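Local coordinates for esterase (PDB 4WY8), which probably hydrolyses carboxylic ester bonds as a carboxylesterase of the alpha/beta hydrolase fold, at residues 130-135 / 170-175. Sequence-based numbering, arbitrary orientation.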
ATOM      1  N   THR A 130      -6.769  16.157 -27.418  1.00 19.22           N
ATOM      2  CA  THR A 130      -6.934  17.517 -26.954  1.00 19.08           C
ATOM      3  C   THR A 130      -6.729  17.655 -25.436  1.00 21.56           C
ATOM      4  O   THR A 130      -5.948  18.515 -24.959  1.00 21.41           O
ATOM      5  CB  THR A 130      -8.328  18.010 -27.323  1.00 19.60           C
ATOM      6  OG1 THR A 130      -8.498  17.910 -28.740  1.00 24.21           O
ATOM      7  CG2 THR A 130      -8.538  19.442 -26.879  1.00 18.17           C
ATOM      8  N   ALA A 131      -7.385  16.776 -24.679  1.00 23.36           N
ATOM      9  CA  ALA A 131      -7.277  16.819 -23.218  1.00 20.17           C
ATOM     10  C   ALA A 131      -5.836  16.646 -22.764  1.00 16.67           C
ATOM     11  O   ALA A 131      -5.358  17.403 -21.921  1.00 17.13           O
ATOM     12  CB  ALA A 131      -8.154  15.764 -22.584  1.00 16.47           C
ATOM     13  N   LEU A 132      -5.147  15.679 -23.359  1.00 16.42           N
ATOM     14  CA  LEU A 132      -3.741  15.406 -23.061  1.00 19.21           C
ATOM     15  C   LEU A 132      -2.857  16.647 -23.193  1.00 21.92           C
ATOM     16  O   LEU A 132      -2.038  16.967 -22.320  1.00 21.72           O
ATOM     17  CB  LEU A 132      -3.243  14.312 -24.002  1.00 23.13           C
ATOM     18  CG  LEU A 132      -1.738  14.082 -24.087  1.00 29.98           C
ATOM     19  CD1 LEU A 132      -1.153  13.877 -22.694  1.00 25.79           C
ATOM     20  CD2 LEU A 132      -1.447  12.875 -24.954  1.00 20.71           C
ATOM     21  N   GLU A 133      -3.066  17.370 -24.282  1.00 24.05           N
ATOM     22  CA  GLU A 133      -2.336  18.592 -24.551  1.00 22.15           C
ATOM     23  C   GLU A 133      -2.688  19.693 -23.552  1.00 23.93           C
ATOM     24  O   GLU A 133      -1.804  20.469 -23.136  1.00 25.50           O
ATOM     25  CB  GLU A 133      -2.612  19.004 -25.992  1.00 26.99           C
ATOM     26  CG  GLU A 133      -1.945  18.026 -26.962  1.00 29.10           C
ATOM     27  CD  GLU A 133      -2.320  18.270 -28.409  1.00 45.29           C
ATOM     28  OE1 GLU A 133      -1.917  17.449 -29.273  1.00 45.05           O
ATOM     29  OE2 GLU A 133      -2.992  19.292 -28.685  1.00 44.51           O
ATOM     30  N   GLU A 134      -3.959  19.775 -23.156  1.00 19.59           N
ATOM     31  CA  GLU A 134      -4.310  20.709 -22.081  1.00 18.45           C
ATOM     32  C   GLU A 134      -3.561  20.375 -20.780  1.00 19.60           C
ATOM     33  O   GLU A 134      -3.049  21.275 -20.096  1.00 13.75           O
ATOM     34  CB  GLU A 134      -5.819  20.715 -21.822  1.00 20.49           C
ATOM     35  CG  GLU A 134      -6.634  21.376 -22.945  1.00 23.37           C
ATOM     36  CD  GLU A 134      -8.135  21.090 -22.864  1.00 19.69           C
ATOM     37  OE1 GLU A 134      -8.546  20.182 -22.100  1.00 19.13           O
ATOM     38  OE2 GLU A 134      -8.912  21.776 -23.569  1.00 26.92           O
ATOM     39  N   CYS A 135      -3.488  19.084 -20.443  1.00 16.17           N
ATOM     40  CA  CYS A 135      -2.876  18.666 -19.179  1.00 18.26           C
ATOM     41  C   CYS A 135      -1.370  18.918 -19.162  1.00 21.03           C
ATOM     42  O   CYS A 135      -0.798  19.388 -18.147  1.00 22.12           O
ATOM     43  CB  CYS A 135      -3.166  17.181 -18.900  1.00 17.22           C
ATOM     44  SG  CYS A 135      -4.944  16.832 -18.608  1.00 17.95           S
ATOM     45  N   SER A 170      -2.138  11.007 -16.548  1.00 12.78           N
ATOM     46  CA  SER A 170      -0.895  11.195 -15.796  1.00 15.98           C
ATOM     47  C   SER A 170       0.259  10.443 -16.476  1.00 13.38           C
ATOM     48  O   SER A 170       1.351  11.009 -16.716  1.00 16.93           O
ATOM     49  CB  SER A 170      -1.066  10.734 -14.335  1.00 12.69           C
ATOM     50  OG  SER A 170      -2.068  11.501 -13.681  1.00 18.13           O
ATOM     51  N   ALA A 171       0.024   9.165 -16.778  1.00 10.49           N
ATOM     52  CA  ALA A 171       1.060   8.333 -17.402  1.00 14.59           C
ATOM     53  C   ALA A 171       1.580   8.934 -18.729  1.00 16.79           C
ATOM     54  O   ALA A 171       2.820   9.058 -18.979  1.00 17.40           O
ATOM     55  CB  ALA A 171       0.527   6.925 -17.629  1.00  9.81           C
ATOM     56  N   VAL A 172       0.636   9.292 -19.591  1.00 12.41           N
ATOM     57  CA  VAL A 172       1.029   9.754 -20.924  1.00 14.93           C
ATOM     58  C   VAL A 172       1.558  11.200 -20.914  1.00 16.84           C
ATOM     59  O   VAL A 172       2.376  11.560 -21.749  1.00 12.73           O
ATOM     60  CB  VAL A 172      -0.129   9.600 -21.932  1.00 12.64           C
ATOM     61  CG1 VAL A 172      -0.472   8.137 -22.075  1.00 13.48           C
ATOM     62  CG2 VAL A 172      -1.375  10.411 -21.502  1.00 13.22           C
ATOM     63  N   VAL A 173       1.099  12.028 -19.976  1.00 14.94           N
ATOM     64  CA  VAL A 173       1.716  13.335 -19.797  1.00 15.40           C
ATOM     65  C   VAL A 173       3.182  13.132 -19.380  1.00 18.41           C
ATOM     66  O   VAL A 173       4.063  13.860 -19.838  1.00 17.20           O
ATOM     67  CB  VAL A 173       0.980  14.199 -18.759  1.00 19.05           C
ATOM     68  CG1 VAL A 173       1.921  15.234 -18.149  1.00 18.82           C
ATOM     69  CG2 VAL A 173      -0.214  14.877 -19.394  1.00 16.16           C
ATOM     70  N   CYS A 174       3.455  12.131 -18.538  1.00 14.97           N
ATOM     71  CA  CYS A 174       4.862  11.844 -18.214  1.00 15.86           C
ATOM     72  C   CYS A 174       5.685  11.433 -19.449  1.00 21.33           C
ATOM     73  O   CYS A 174       6.763  12.025 -19.705  1.00 23.41           O
ATOM     74  CB  CYS A 174       4.966  10.757 -17.142  1.00 12.86           C
ATOM     75  SG  CYS A 174       4.516  11.377 -15.502  1.00 19.50           S
ATOM     76  N   ILE A 175       5.185  10.460 -20.226  1.00 18.08           N
ATOM     77  CA  ILE A 175       5.916  10.055 -21.445  1.00 16.79           C
ATOM     78  C   ILE A 175       6.143  11.255 -22.391  1.00 22.68           C
ATOM     79  O   ILE A 175       7.233  11.449 -22.972  1.00 28.98           O
ATOM     80  CB  ILE A 175       5.176   8.974 -22.217  1.00 17.84           C
ATOM     81  CG1 ILE A 175       4.915   7.767 -21.314  1.00 16.52           C
ATOM     82  CG2 ILE A 175       5.944   8.589 -23.496  1.00 18.90           C
ATOM     83  CD1 ILE A 175       3.910   6.778 -21.913  1.00 16.59           C
TER
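Val172 reaches the helix of residues 130-135 through one methyl: its CG2 lies 3.7 Å from CD1 of Leu132, and the two side chains meet at a slant. With CG1 anti to the carbonyl carbon (chi1 -63°), CG2 falls between the backbone N and the carbonyl carbon and points to Leu132. The CG2 of Val173 is shared by two partners, Leu132 CD1 at 3.6 Å and Cys135 CB at 3.8 Å, from residues three apart, about one turn on, in the opposing helix. Leu132 and Val173 run past one another in opposite senses, and their CA atoms are 6.7 Å apart. A long leucine suits its place because CG swings anti to the backbone N (chi1 167°), carrying CD1 up to both valines; compact, beta-branched valines offer methyls close to their own backbone, and the small Cys135 meets Val173 with its CB. All four are buried, and the contact is wholly apolar. The local axes come within 9.8 Å at a crossing angle of -66°. Both helices pack against the central sheet of the alpha/beta hydrolase fold: Cys135 and Ser170 rest on Phe87 of strand 83-87, while Ser170 and Cys174 touch Val160 of strand 159-163, which leads into helix 165-179 through the probable nucleophile elbow.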